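Long-range contacts in delta toxin (Clostridium perfringens, PDB 2YGT), which probably forms beta-barrel pores in the membranes of target cells, acting as a haemolytic beta-pore-forming toxin: residues K107-V112 and V232-N237; V48-V53 and H286-I291; Y128-G133 and N145-K150; N99-S104 and K241-I246. All coordinates share one frame; numbering follows the deposited sequence.

Interaction 1 (K107-V112 and V232-N237)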
loop_
_atom_site.group_PDB
_atom_site.type_symbol
_atom_site.label_atom_id
_atom_site.label_comp_id
_atom_site.label_asym_id
_atom_site.label_seq_id
_atom_site.Cartn_x
_atom_site.Cartn_y
_atom_site.Cartn_z
ATOM N N LYS A 107 -19.226 -7.808 0.971
ATOM C CA LYS A 107 -18.300 -7.858 2.097
ATOM C C LYS A 107 -16.836 -8.004 1.698
ATOM O O LYS A 107 -16.503 -8.720 0.754
ATOM C CB LYS A 107 -18.662 -9.015 3.032
ATOM C CG LYS A 107 -20.013 -8.895 3.705
ATOM C CD LYS A 107 -20.389 -10.199 4.388
ATOM C CE LYS A 107 -21.769 -10.122 5.023
ATOM N NZ LYS A 107 -22.162 -11.423 5.638
ATOM N N ILE A 108 -15.965 -7.323 2.437
ATOM C CA ILE A 108 -14.541 -7.625 2.404
ATOM C C ILE A 108 -14.321 -8.800 3.348
ATOM O O ILE A 108 -14.507 -8.667 4.555
ATOM C CB ILE A 108 -13.693 -6.435 2.887
ATOM C CG1 ILE A 108 -13.999 -5.181 2.062
ATOM C CG2 ILE A 108 -12.210 -6.775 2.817
ATOM C CD1 ILE A 108 -13.194 -3.963 2.476
ATOM N N VAL A 109 -13.943 -9.953 2.810
ATOM C CA VAL A 109 -13.822 -11.147 3.643
ATOM C C VAL A 109 -12.379 -11.531 3.971
ATOM O O VAL A 109 -12.138 -12.410 4.799
ATOM C CB VAL A 109 -14.570 -12.349 3.029
ATOM C CG1 VAL A 109 -16.053 -12.025 2.889
ATOM C CG2 VAL A 109 -13.958 -12.725 1.689
ATOM N N ASP A 110 -11.426 -10.868 3.323
ATOM C CA ASP A 110 -10.018 -11.040 3.664
ATOM C C ASP A 110 -9.159 -10.001 2.955
ATOM O O ASP A 110 -9.577 -9.411 1.958
ATOM C CB ASP A 110 -9.535 -12.453 3.329
ATOM C CG ASP A 110 -8.610 -13.018 4.392
ATOM O OD1 ASP A 110 -7.803 -12.249 4.954
ATOM O OD2 ASP A 110 -8.694 -14.231 4.675
ATOM N N SER A 111 -7.960 -9.774 3.481
ATOM C CA SER A 111 -7.045 -8.799 2.902
ATOM C C SER A 111 -5.600 -9.053 3.322
ATOM O O SER A 111 -5.336 -9.753 4.299
ATOM C CB SER A 111 -7.462 -7.376 3.288
ATOM O OG SER A 111 -7.489 -7.205 4.693
ATOM N N VAL A 112 -4.669 -8.479 2.573
ATOM C CA VAL A 112 -3.253 -8.584 2.886
ATOM C C VAL A 112 -2.581 -7.268 2.516
ATOM O O VAL A 112 -3.037 -6.582 1.598
ATOM C CB VAL A 112 -2.590 -9.731 2.104
ATOM C CG1 VAL A 112 -2.948 -11.080 2.723
ATOM C CG2 VAL A 112 -2.997 -9.674 0.636
ATOM N N VAL A 232 -10.372 -9.132 -0.759
ATOM C CA VAL A 232 -11.299 -10.055 -1.386
ATOM C C VAL A 232 -12.712 -9.630 -1.026
ATOM O O VAL A 232 -13.038 -9.478 0.151
ATOM C CB VAL A 232 -11.082 -11.510 -0.910
ATOM C CG1 VAL A 232 -12.019 -12.449 -1.653
ATOM C CG2 VAL A 232 -9.637 -11.935 -1.106
ATOM N N LEU A 233 -13.544 -9.416 -2.039
ATOM C CA LEU A 233 -14.943 -9.074 -1.809
ATOM C C LEU A 233 -15.872 -10.219 -2.192
ATOM O O LEU A 233 -15.630 -10.933 -3.166
ATOM C CB LEU A 233 -15.340 -7.819 -2.593
ATOM C CG LEU A 233 -14.928 -6.447 -2.053
ATOM C CD1 LEU A 233 -13.435 -6.248 -2.187
ATOM C CD2 LEU A 233 -15.672 -5.357 -2.801
ATOM N N THR A 234 -16.934 -10.392 -1.413
ATOM C CA THR A 234 -18.000 -11.311 -1.783
ATOM C C THR A 234 -19.296 -10.540 -1.988
ATOM O O THR A 234 -19.456 -9.422 -1.493
ATOM C CB THR A 234 -18.226 -12.407 -0.720
ATOM O OG1 THR A 234 -18.576 -11.803 0.533
ATOM C CG2 THR A 234 -16.974 -13.264 -0.551
ATOM N N ALA A 235 -20.222 -11.143 -2.721
ATOM C CA ALA A 235 -21.508 -10.516 -2.977
ATOM C C ALA A 235 -22.546 -11.586 -3.289
ATOM O O ALA A 235 -22.230 -12.586 -3.934
ATOM C CB ALA A 235 -21.391 -9.524 -4.130
ATOM N N PRO A 236 -23.787 -11.388 -2.814
ATOM C CA PRO A 236 -24.888 -12.310 -3.115
ATOM C C PRO A 236 -24.979 -12.559 -4.615
ATOM O O PRO A 236 -24.696 -11.656 -5.401
ATOM C CB PRO A 236 -26.121 -11.553 -2.617
ATOM C CG PRO A 236 -25.599 -10.688 -1.520
ATOM C CD PRO A 236 -24.216 -10.276 -1.950
ATOM N N ASN A 237 -25.366 -13.772 -4.997
ATOM C CA ASN A 237 -25.329 -14.200 -6.395
ATOM C C ASN A 237 -25.877 -13.211 -7.425
ATOM O O ASN A 237 -25.343 -13.101 -8.528
ATOM C CB ASN A 237 -26.009 -15.563 -6.561
ATOM C CG ASN A 237 -25.071 -16.719 -6.278
ATOM O OD1 ASN A 237 -23.851 -16.568 -6.329
ATOM N ND2 ASN A 237 -25.638 -17.883 -5.982
#
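Val109 packs both of its methyl groups over the neighbouring strand, and the way it does so illustrates how an antiparallel edge can be sealed by side chains as well as by backbone bonds. With CG1 anti to the carbonyl carbon (chi1 -60°), the branch straddles its partners: CG1 reaches Thr234 OG1 at 3.5 Å, whereas CG2 lies 3.8 Å from Thr234 CG2 and 3.9 Å from Val232 CG1. The Val109 and Thr234 side chains cross at about a right angle. Thr234 holds OG1 between its backbone N and carbonyl carbon (chi1 60°), which sets the hydroxyl oxygen beside Lys107 CB and brings CG2 against both methyls of Val109. Beyond CB the lysine runs out extended and leads away from the strand pair. On the other face of the sheet Ile108 and Leu233 meet more loosely, CG1 of the isoleucine standing 4.4 Å from CG of the leucine. Lys107 and Thr234 exchange two backbone bonds: Thr234 N donates to Lys107 O at 2.8 Å, and Lys107 N donates to Thr234 O at 3.0 Å. Further along, Val109 N meets Val232 O at 2.8 Å. Asp110, which belongs to a second zinc site seen in this protein although the metal is not bound to this chain here, follows directly; its OD1 accepts from Ser111 N through the anti lone pair. Strand 107-112 forms one border of the seven-strand antiparallel sheet. Strand 224-235 separates it from strand 61-72, whose Thr62 and Ile65 touch Val232, Thr234 and Leu233, while Leu97 and Asn99 of strand 84-99 cover Ile108.

Interaction 2 (V48-V53 and H286-I291); sequences VDASFV and HTIRQI. With ZN (zinc ion), chain B.
His286 NE2 grips a zinc ion at 2.3 Å, and the same residue lies against Phe52, so metal binding and hydrophobic packing share one side chain. Asp54, at the end of the strand that carries Phe52, supplies the other protein ligand of the zinc through OD1. The Phe52 ring receives the histidine backbone over one face: His286 CA stands 3.6 Å from the ring centroid, only 15° off the normal, a CH-pi contact. The two rings meet obliquely, with centroids 5.7 Å apart, and His286 CD2 comes within 3.6 Å of Phe52 CB. The imidazole's other company is Tyr32, on which it stacks. Ile288 sets its CG1 branch anti to the backbone N (chi1 -167°), with the chain extended beyond it, which brings CD1 within 3.6 Å of Val48 CG2; Ala50 CB fills in at 4.2 Å from Ile288 CB. The two strand segments run roughly antiparallel, yet their axes come no closer than 7.6 Å and they meet through side chains. His286 and Thr287 both face Asp282, a G1 beta bulge that opens strand 287-291. Together these mark an interface between two antiparallel sheets, with a zinc shared by Asp54 and His286 at one end.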
loop_
_atom_site.group_PDB
_atom_site.type_symbol
_atom_site.label_atom_id
_atom_site.label_comp_id
_atom_site.label_asym_id
_atom_site.label_seq_id
_atom_site.Cartn_x
_atom_site.Cartn_y
_atom_site.Cartn_z
ATOM N N VAL A 48 -6.147 -0.308 -9.847
ATOM C CA VAL A 48 -6.847 -1.453 -9.282
ATOM C C VAL A 48 -6.997 -2.567 -10.308
ATOM O O VAL A 48 -7.498 -2.349 -11.410
ATOM C CB VAL A 48 -8.233 -1.071 -8.732
ATOM C CG1 VAL A 48 -8.086 -0.268 -7.452
ATOM C CG2 VAL A 48 -9.037 -0.302 -9.776
ATOM N N ASP A 49 -6.540 -3.756 -9.941
ATOM C CA ASP A 49 -6.736 -4.939 -10.764
ATOM C C ASP A 49 -7.798 -5.799 -10.104
ATOM O O ASP A 49 -7.578 -6.359 -9.031
ATOM C CB ASP A 49 -5.435 -5.734 -10.904
ATOM C CG ASP A 49 -4.335 -4.939 -11.581
ATOM O OD1 ASP A 49 -4.638 -4.182 -12.529
ATOM O OD2 ASP A 49 -3.163 -5.076 -11.172
ATOM N N ALA A 50 -8.959 -5.891 -10.737
ATOM C CA ALA A 50 -10.030 -6.728 -10.221
ATOM C C ALA A 50 -10.083 -8.063 -10.958
ATOM O O ALA A 50 -10.083 -8.109 -12.187
ATOM C CB ALA A 50 -11.363 -6.007 -10.328
ATOM N N SER A 51 -10.120 -9.150 -10.197
ATOM C CA SER A 51 -10.319 -10.468 -10.776
ATOM C C SER A 51 -11.665 -11.018 -10.341
ATOM O O SER A 51 -11.805 -11.510 -9.221
ATOM C CB SER A 51 -9.204 -11.423 -10.356
ATOM O OG SER A 51 -7.994 -11.097 -11.004
ATOM N N PHE A 52 -12.653 -10.913 -11.225
ATOM C CA PHE A 52 -13.983 -11.447 -10.965
ATOM C C PHE A 52 -13.983 -12.955 -11.175
ATOM O O PHE A 52 -13.712 -13.440 -12.275
ATOM C CB PHE A 52 -15.019 -10.802 -11.893
ATOM C CG PHE A 52 -15.207 -9.326 -11.674
ATOM C CD1 PHE A 52 -14.391 -8.409 -12.317
ATOM C CD2 PHE A 52 -16.207 -8.854 -10.839
ATOM C CE1 PHE A 52 -14.560 -7.050 -12.122
ATOM C CE2 PHE A 52 -16.384 -7.496 -10.642
ATOM C CZ PHE A 52 -15.556 -6.591 -11.283
ATOM N N VAL A 53 -14.283 -13.703 -10.122
ATOM C CA VAL A 53 -14.352 -15.150 -10.240
ATOM C C VAL A 53 -15.790 -15.604 -10.436
ATOM O O VAL A 53 -16.675 -15.229 -9.669
ATOM C CB VAL A 53 -13.767 -15.854 -9.007
ATOM C CG1 VAL A 53 -13.886 -17.361 -9.162
ATOM C CG2 VAL A 53 -12.316 -15.443 -8.792
ATOM N N HIS A 286 -18.247 -7.656 -15.284
ATOM C CA HIS A 286 -16.882 -7.878 -14.808
ATOM C C HIS A 286 -15.975 -6.677 -15.069
ATOM O O HIS A 286 -14.901 -6.817 -15.652
ATOM C CB HIS A 286 -16.267 -9.121 -15.459
ATOM C CG HIS A 286 -17.138 -10.336 -15.390
ATOM N ND1 HIS A 286 -17.575 -11.000 -16.516
ATOM C CD2 HIS A 286 -17.652 -11.008 -14.334
ATOM C CE1 HIS A 286 -18.318 -12.030 -16.157
ATOM N NE2 HIS A 286 -18.381 -12.058 -14.838
ATOM N N THR A 287 -16.408 -5.497 -14.642
ATOM C CA THR A 287 -15.619 -4.294 -14.862
ATOM C C THR A 287 -15.429 -3.510 -13.576
ATOM O O THR A 287 -16.254 -3.571 -12.663
ATOM C CB THR A 287 -16.261 -3.359 -15.916
ATOM O OG1 THR A 287 -17.504 -2.848 -15.414
ATOM C CG2 THR A 287 -16.498 -4.095 -17.233
ATOM N N ILE A 288 -14.325 -2.778 -13.512
ATOM C CA ILE A 288 -14.090 -1.842 -12.427
ATOM C C ILE A 288 -13.793 -0.479 -13.044
ATOM O O ILE A 288 -12.889 -0.342 -13.867
ATOM C CB ILE A 288 -12.948 -2.315 -11.483
ATOM C CG1 ILE A 288 -12.939 -1.483 -10.201
ATOM C CG2 ILE A 288 -11.597 -2.264 -12.186
ATOM C CD1 ILE A 288 -12.112 -2.079 -9.080
ATOM N N ARG A 289 -14.590 0.519 -12.673
ATOM C CA ARG A 289 -14.489 1.847 -13.269
ATOM C C ARG A 289 -14.508 2.943 -12.210
ATOM O O ARG A 289 -15.306 2.898 -11.275
ATOM C CB ARG A 289 -15.652 2.087 -14.242
ATOM C CG ARG A 289 -15.688 1.186 -15.463
ATOM C CD ARG A 289 -16.899 1.523 -16.323
ATOM N NE ARG A 289 -16.982 0.716 -17.537
ATOM C CZ ARG A 289 -16.317 0.984 -18.658
ATOM N NH1 ARG A 289 -15.507 2.035 -18.720
ATOM N NH2 ARG A 289 -16.457 0.196 -19.718
ATOM N N GLN A 290 -13.636 3.934 -12.362
ATOM C CA GLN A 290 -13.676 5.109 -11.500
ATOM C C GLN A 290 -14.955 5.904 -11.754
ATOM O O GLN A 290 -15.358 6.089 -12.903
ATOM C CB GLN A 290 -12.451 5.990 -11.734
ATOM C CG GLN A 290 -12.432 7.239 -10.876
ATOM C CD GLN A 290 -11.230 8.115 -11.150
ATOM O OE1 GLN A 290 -10.534 7.939 -12.145
ATOM N NE2 GLN A 290 -10.984 9.073 -10.263
ATOM N N ILE A 291 -15.600 6.363 -10.686
ATOM C CA ILE A 291 -16.827 7.143 -10.831
ATOM C C ILE A 291 -16.759 8.445 -10.044
ATOM O O ILE A 291 -15.739 8.755 -9.427
ATOM C CB ILE A 291 -18.091 6.352 -10.403
ATOM C CG1 ILE A 291 -17.963 5.856 -8.959
ATOM C CG2 ILE A 291 -18.352 5.186 -11.355
ATOM C CD1 ILE A 291 -19.218 5.181 -8.436
HETATM ZN ZN ZN B . -19.536 -12.894 -13.048
#

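Interaction 3 (Y128-G133 and N145-K150); sequences YSIGGG and NYAVSK
Ile130 lays its CG1 over the methyl of Ala147, 3.8 Å from CB, while two residues earlier Tyr128 CB rests 3.9 Å from Val148 CB. Tyr128 turns CG anti to its own N (chi1 179°), which carries the ring away from Val148; the phenol oxygen then bonds to Asp55 OD2. Ser129 OG approaches the Tyr146 ring at its edge, 3.3 Å from CD1. It also meets a water at 3.1 Å, and that water gives a weak bond to Asn145 O. Tyr128 and Val148 form an antiparallel hydrogen-bonded pair, Tyr128 N donating to Val148 O and Val148 N to Tyr128 O (3.2 Å). Because Ala147 and Val148 both face Tyr128, the strand enters through a classic beta bulge. Directly after Tyr128 the chain reverses in a type II turn from Ser129 to Gly132, closed by Gly132 N to Ser129 O at 3.0 Å; Gly131 and Gly132 adopt backbone angles that suit glycine. Gly132 and Gly133 both face Ser129 in a G1 bulge. The contact lies at one end of the small sheet in which strand 121-128 lies between strands 134-137 and 148-155, and Ile29 of strand 27-39 packs on Tyr128, Ile130 and Ala147.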
loop_
_atom_site.group_PDB
_atom_site.type_symbol
_atom_site.label_atom_id
_atom_site.label_comp_id
_atom_site.label_asym_id
_atom_site.label_seq_id
_atom_site.Cartn_x
_atom_site.Cartn_y
_atom_site.Cartn_z
ATOM N N TYR A 128 -7.648 -18.772 -4.112
ATOM C CA TYR A 128 -9.061 -19.125 -4.145
ATOM C C TYR A 128 -9.247 -20.601 -4.496
ATOM O O TYR A 128 -8.570 -21.133 -5.376
ATOM C CB TYR A 128 -9.800 -18.243 -5.157
ATOM C CG TYR A 128 -11.283 -18.540 -5.282
ATOM C CD1 TYR A 128 -11.751 -19.488 -6.184
ATOM C CD2 TYR A 128 -12.213 -17.871 -4.496
ATOM C CE1 TYR A 128 -13.106 -19.759 -6.297
ATOM C CE2 TYR A 128 -13.568 -18.135 -4.601
ATOM C CZ TYR A 128 -14.009 -19.078 -5.502
ATOM O OH TYR A 128 -15.354 -19.345 -5.609
ATOM N N SER A 129 -10.164 -21.258 -3.796
ATOM C CA SER A 129 -10.500 -22.645 -4.089
ATOM C C SER A 129 -11.932 -22.732 -4.591
ATOM O O SER A 129 -12.804 -22.001 -4.119
ATOM C CB SER A 129 -10.339 -23.516 -2.842
ATOM O OG SER A 129 -8.985 -23.570 -2.425
ATOM N N ILE A 130 -12.168 -23.619 -5.553
ATOM C CA ILE A 130 -13.515 -23.855 -6.053
ATOM C C ILE A 130 -14.431 -24.168 -4.878
ATOM O O ILE A 130 -14.123 -25.030 -4.057
ATOM C CB ILE A 130 -13.546 -25.020 -7.058
ATOM C CG1 ILE A 130 -12.601 -24.735 -8.228
ATOM C CG2 ILE A 130 -14.963 -25.260 -7.558
ATOM C CD1 ILE A 130 -12.511 -25.859 -9.234
ATOM N N GLY A 131 -15.548 -23.456 -4.792
ATOM C CA GLY A 131 -16.454 -23.597 -3.668
ATOM C C GLY A 131 -16.532 -22.323 -2.847
ATOM O O GLY A 131 -17.499 -22.107 -2.117
ATOM N N GLY A 132 -15.508 -21.481 -2.960
ATOM C CA GLY A 132 -15.508 -20.192 -2.293
ATOM C C GLY A 132 -14.362 -19.966 -1.320
ATOM O O GLY A 132 -14.093 -18.832 -0.926
ATOM N N GLY A 133 -13.682 -21.040 -0.933
ATOM C CA GLY A 133 -12.606 -20.944 0.038
ATOM C C GLY A 133 -11.536 -19.918 -0.296
ATOM O O GLY A 133 -11.152 -19.757 -1.456
ATOM N N ASN A 145 -1.646 -26.006 -5.433
ATOM C CA ASN A 145 -2.624 -26.199 -6.499
ATOM C C ASN A 145 -3.973 -25.548 -6.200
ATOM O O ASN A 145 -4.999 -26.225 -6.119
ATOM C CB ASN A 145 -2.808 -27.691 -6.794
ATOM N N TYR A 146 -3.963 -24.229 -6.031
ATOM C CA TYR A 146 -5.197 -23.471 -5.865
ATOM C C TYR A 146 -5.782 -23.137 -7.232
ATOM O O TYR A 146 -5.048 -22.955 -8.202
ATOM C CB TYR A 146 -4.949 -22.186 -5.067
ATOM C CG TYR A 146 -4.728 -22.408 -3.584
ATOM C CD1 TYR A 146 -5.805 -22.570 -2.717
ATOM C CD2 TYR A 146 -3.446 -22.448 -3.050
ATOM C CE1 TYR A 146 -5.610 -22.768 -1.360
ATOM C CE2 TYR A 146 -3.239 -22.647 -1.692
ATOM C CZ TYR A 146 -4.325 -22.808 -0.853
ATOM O OH TYR A 146 -4.128 -23.006 0.495
ATOM N N ALA A 147 -7.106 -23.062 -7.307
ATOM C CA ALA A 147 -7.774 -22.736 -8.560
ATOM C C ALA A 147 -7.361 -21.352 -9.058
ATOM O O ALA A 147 -7.184 -21.140 -10.259
ATOM C CB ALA A 147 -9.280 -22.821 -8.394
ATOM N N VAL A 148 -7.210 -20.416 -8.127
ATOM C CA VAL A 148 -6.778 -19.061 -8.453
ATOM C C VAL A 148 -5.869 -18.520 -7.359
ATOM O O VAL A 148 -6.241 -18.505 -6.189
ATOM C CB VAL A 148 -7.977 -18.098 -8.585
ATOM C CG1 VAL A 148 -7.491 -16.695 -8.922
ATOM C CG2 VAL A 148 -8.958 -18.595 -9.633
ATOM N N SER A 149 -4.674 -18.078 -7.733
ATOM C CA SER A 149 -3.793 -17.431 -6.769
ATOM C C SER A 149 -3.290 -16.101 -7.315
ATOM O O SER A 149 -2.877 -16.009 -8.471
ATOM C CB SER A 149 -2.620 -18.336 -6.390
ATOM O OG SER A 149 -1.525 -18.146 -7.262
ATOM N N LYS A 150 -3.341 -15.071 -6.478
ATOM C CA LYS A 150 -2.905 -13.737 -6.865
ATOM C C LYS A 150 -1.768 -13.274 -5.960
ATOM O O LYS A 150 -1.910 -13.237 -4.736
ATOM C CB LYS A 150 -4.082 -12.759 -6.805
ATOM C CG LYS A 150 -3.717 -11.312 -7.086
ATOM C CD LYS A 150 -2.997 -11.170 -8.416
ATOM C CE LYS A 150 -2.531 -9.741 -8.643
ATOM N NZ LYS A 150 -1.527 -9.654 -9.742
HETATM O O HOH W 1 -7.768 -25.625 -4.374
#

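Interaction 4 (N99-S104 and K241-I246); sequences NNSLDS and KSQIEI
Gln243 touches the loop with its first carbon, CB lying 4.0 Å from Asn100 CB. The next atom, CG, meets Ile291 CD1 of the C-terminal strand. There the chain bends (chi2 78°), and the two ends of the amide go to different partners. OE1 takes a 3.1 Å bond from a water that also sits 2.9 Å from Ser101 OG, whereas NE2 makes a weak hydrogen bond to Glu280. Both backbone polar atoms of Gln243 are held by the loop: Asn100 N donates to Gln243 O at 2.9 Å, and Gln243 N donates to Ser101 OG at 3.0 Å, so a serine hydroxyl stands in where the pairing of the two segments breaks off. Where the loop leaves strand 84-99 it forms an Asx turn, in which Asn99 OD1 accepts from Ser101 N at 3.0 Å. The donor sits above the amide plane, 58° out of it. Asn99 ND2 hydrogen-bonds to Val106 O and Asn168 O. A second water bonds to Asn99 OD1, Gln243 O and Ser242 OG, bridging the loop to strand 241-259. Ser101 CB packs on Ser242 CB, and Ser242 OG, placed between its backbone N and carbonyl carbon (chi1 69°), is hydrogen-bonded to Trp283 NE1.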
loop_
_atom_site.group_PDB
_atom_site.type_symbol
_atom_site.label_atom_id
_atom_site.label_comp_id
_atom_site.label_asym_id
_atom_site.label_seq_id
_atom_site.Cartn_x
_atom_site.Cartn_y
_atom_site.Cartn_z
ATOM N N ASN A 99 -15.220 -0.406 1.506
ATOM C CA ASN A 99 -16.362 -1.022 0.834
ATOM C C ASN A 99 -17.659 -0.297 1.186
ATOM O O ASN A 99 -18.100 -0.316 2.334
ATOM C CB ASN A 99 -16.456 -2.507 1.198
ATOM C CG ASN A 99 -17.842 -3.091 0.954
ATOM O OD1 ASN A 99 -18.496 -2.794 -0.047
ATOM N ND2 ASN A 99 -18.293 -3.931 1.879
ATOM N N ASN A 100 -18.265 0.342 0.190
ATOM C CA ASN A 100 -19.446 1.174 0.412
ATOM C C ASN A 100 -20.783 0.448 0.263
ATOM O O ASN A 100 -21.830 1.088 0.213
ATOM C CB ASN A 100 -19.438 2.366 -0.543
ATOM C CG ASN A 100 -18.296 3.325 -0.274
ATOM O OD1 ASN A 100 -17.750 3.926 -1.198
ATOM N ND2 ASN A 100 -17.928 3.474 0.996
ATOM N N SER A 101 -20.758 -0.879 0.192
ATOM C CA SER A 101 -21.968 -1.619 -0.152
ATOM C C SER A 101 -22.321 -2.749 0.812
ATOM O O SER A 101 -22.939 -3.733 0.413
ATOM C CB SER A 101 -21.865 -2.158 -1.582
ATOM O OG SER A 101 -21.608 -1.113 -2.505
ATOM N N LEU A 102 -21.937 -2.607 2.074
ATOM C CA LEU A 102 -22.310 -3.591 3.085
ATOM C C LEU A 102 -23.830 -3.657 3.271
ATOM O O LEU A 102 -24.366 -4.667 3.726
ATOM C CB LEU A 102 -21.623 -3.289 4.417
ATOM C CG LEU A 102 -21.776 -4.362 5.497
ATOM C CD1 LEU A 102 -21.275 -5.705 4.986
ATOM C CD2 LEU A 102 -21.051 -3.958 6.773
ATOM N N ASP A 103 -24.517 -2.573 2.920
ATOM C CA ASP A 103 -25.976 -2.539 2.971
ATOM C C ASP A 103 -26.568 -3.544 1.991
ATOM O O ASP A 103 -27.647 -4.087 2.220
ATOM C CB ASP A 103 -26.497 -1.134 2.665
ATOM C CG ASP A 103 -26.306 -0.178 3.824
ATOM O OD1 ASP A 103 -26.144 -0.657 4.967
ATOM O OD2 ASP A 103 -26.323 1.051 3.596
ATOM N N SER A 104 -25.853 -3.783 0.897
ATOM C CA SER A 104 -26.259 -4.780 -0.086
ATOM C C SER A 104 -25.565 -6.107 0.200
ATOM O O SER A 104 -25.492 -6.982 -0.664
ATOM C CB SER A 104 -25.924 -4.307 -1.500
ATOM O OG SER A 104 -26.546 -3.067 -1.782
ATOM N N LYS A 241 -24.071 -4.244 -9.059
ATOM C CA LYS A 241 -23.019 -3.255 -8.863
ATOM C C LYS A 241 -22.763 -2.964 -7.391
ATOM O O LYS A 241 -23.670 -3.048 -6.561
ATOM C CB LYS A 241 -23.361 -1.959 -9.608
ATOM C CG LYS A 241 -23.538 -2.152 -11.106
ATOM C CD LYS A 241 -23.815 -0.850 -11.830
ATOM C CE LYS A 241 -24.110 -1.107 -13.301
ATOM N NZ LYS A 241 -24.188 0.157 -14.083
ATOM N N SER A 242 -21.514 -2.632 -7.077
ATOM C CA SER A 242 -21.135 -2.193 -5.738
ATOM C C SER A 242 -20.055 -1.117 -5.840
ATOM O O SER A 242 -19.498 -0.888 -6.914
ATOM C CB SER A 242 -20.644 -3.377 -4.897
ATOM O OG SER A 242 -19.398 -3.865 -5.368
ATOM N N GLN A 243 -19.764 -0.450 -4.729
ATOM C CA GLN A 243 -18.804 0.647 -4.748
ATOM C C GLN A 243 -17.707 0.489 -3.704
ATOM O O GLN A 243 -17.936 -0.048 -2.619
ATOM C CB GLN A 243 -19.504 1.996 -4.549
ATOM C CG GLN A 243 -20.192 2.546 -5.792
ATOM C CD GLN A 243 -21.524 1.876 -6.074
ATOM O OE1 GLN A 243 -22.205 1.411 -5.160
ATOM N NE2 GLN A 243 -21.901 1.827 -7.345
ATOM N N ILE A 244 -16.514 0.962 -4.053
ATOM C CA ILE A 244 -15.398 1.041 -3.123
ATOM C C ILE A 244 -14.754 2.423 -3.190
ATOM O O ILE A 244 -14.867 3.124 -4.196
ATOM C CB ILE A 244 -14.323 -0.016 -3.437
ATOM C CG1 ILE A 244 -13.611 0.320 -4.750
ATOM C CG2 ILE A 244 -14.940 -1.400 -3.492
ATOM C CD1 ILE A 244 -12.411 -0.557 -5.032
ATOM N N GLU A 245 -14.091 2.816 -2.108
ATOM C CA GLU A 245 -13.339 4.064 -2.081
ATOM C C GLU A 245 -11.910 3.771 -1.676
ATOM O O GLU A 245 -11.670 3.060 -0.702
ATOM C CB GLU A 245 -13.929 5.046 -1.072
ATOM C CG GLU A 245 -15.297 5.582 -1.412
ATOM C CD GLU A 245 -15.796 6.547 -0.357
ATOM O OE1 GLU A 245 -15.086 7.532 -0.062
ATOM O OE2 GLU A 245 -16.893 6.313 0.189
ATOM N N ILE A 246 -10.958 4.322 -2.414
ATOM C CA ILE A 246 -9.563 4.188 -2.032
ATOM C C ILE A 246 -8.986 5.541 -1.648
ATOM O O ILE A 246 -9.074 6.505 -2.410
ATOM C CB ILE A 246 -8.730 3.550 -3.149
ATOM C CG1 ILE A 246 -9.235 2.132 -3.423
ATOM C CG2 ILE A 246 -7.258 3.536 -2.769
ATOM C CD1 ILE A 246 -8.401 1.371 -4.417
HETATM O O HOH W 2 -18.289 -2.934 -2.810
HETATM O O HOH W 3 -24.196 0.013 -3.313
#

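Interactions 1 and 4 are neighbours that touch: Leu102 packs on Lys107 and Asn99 on Ile108, and strands 224-235 and 241-259 follow each other in sequence. Both join segments edge to edge, but interaction 1 relies on regular backbone bonds, whereas interaction 4 adds to one backbone bond a serine hydroxyl, an Asn amide and waters. Interaction 2 is the most buried of the four and works across sheets instead; Val48 meets Ile246 of interaction 4. Interaction 3 stands apart, about 23 Å from interaction 4 between centres, at a partly buried turn, though Val53 still touches Tyr128. His286 of interaction 2 and Asp54 bind zinc here, whereas the site of Asp110 has no metal bound to this chain.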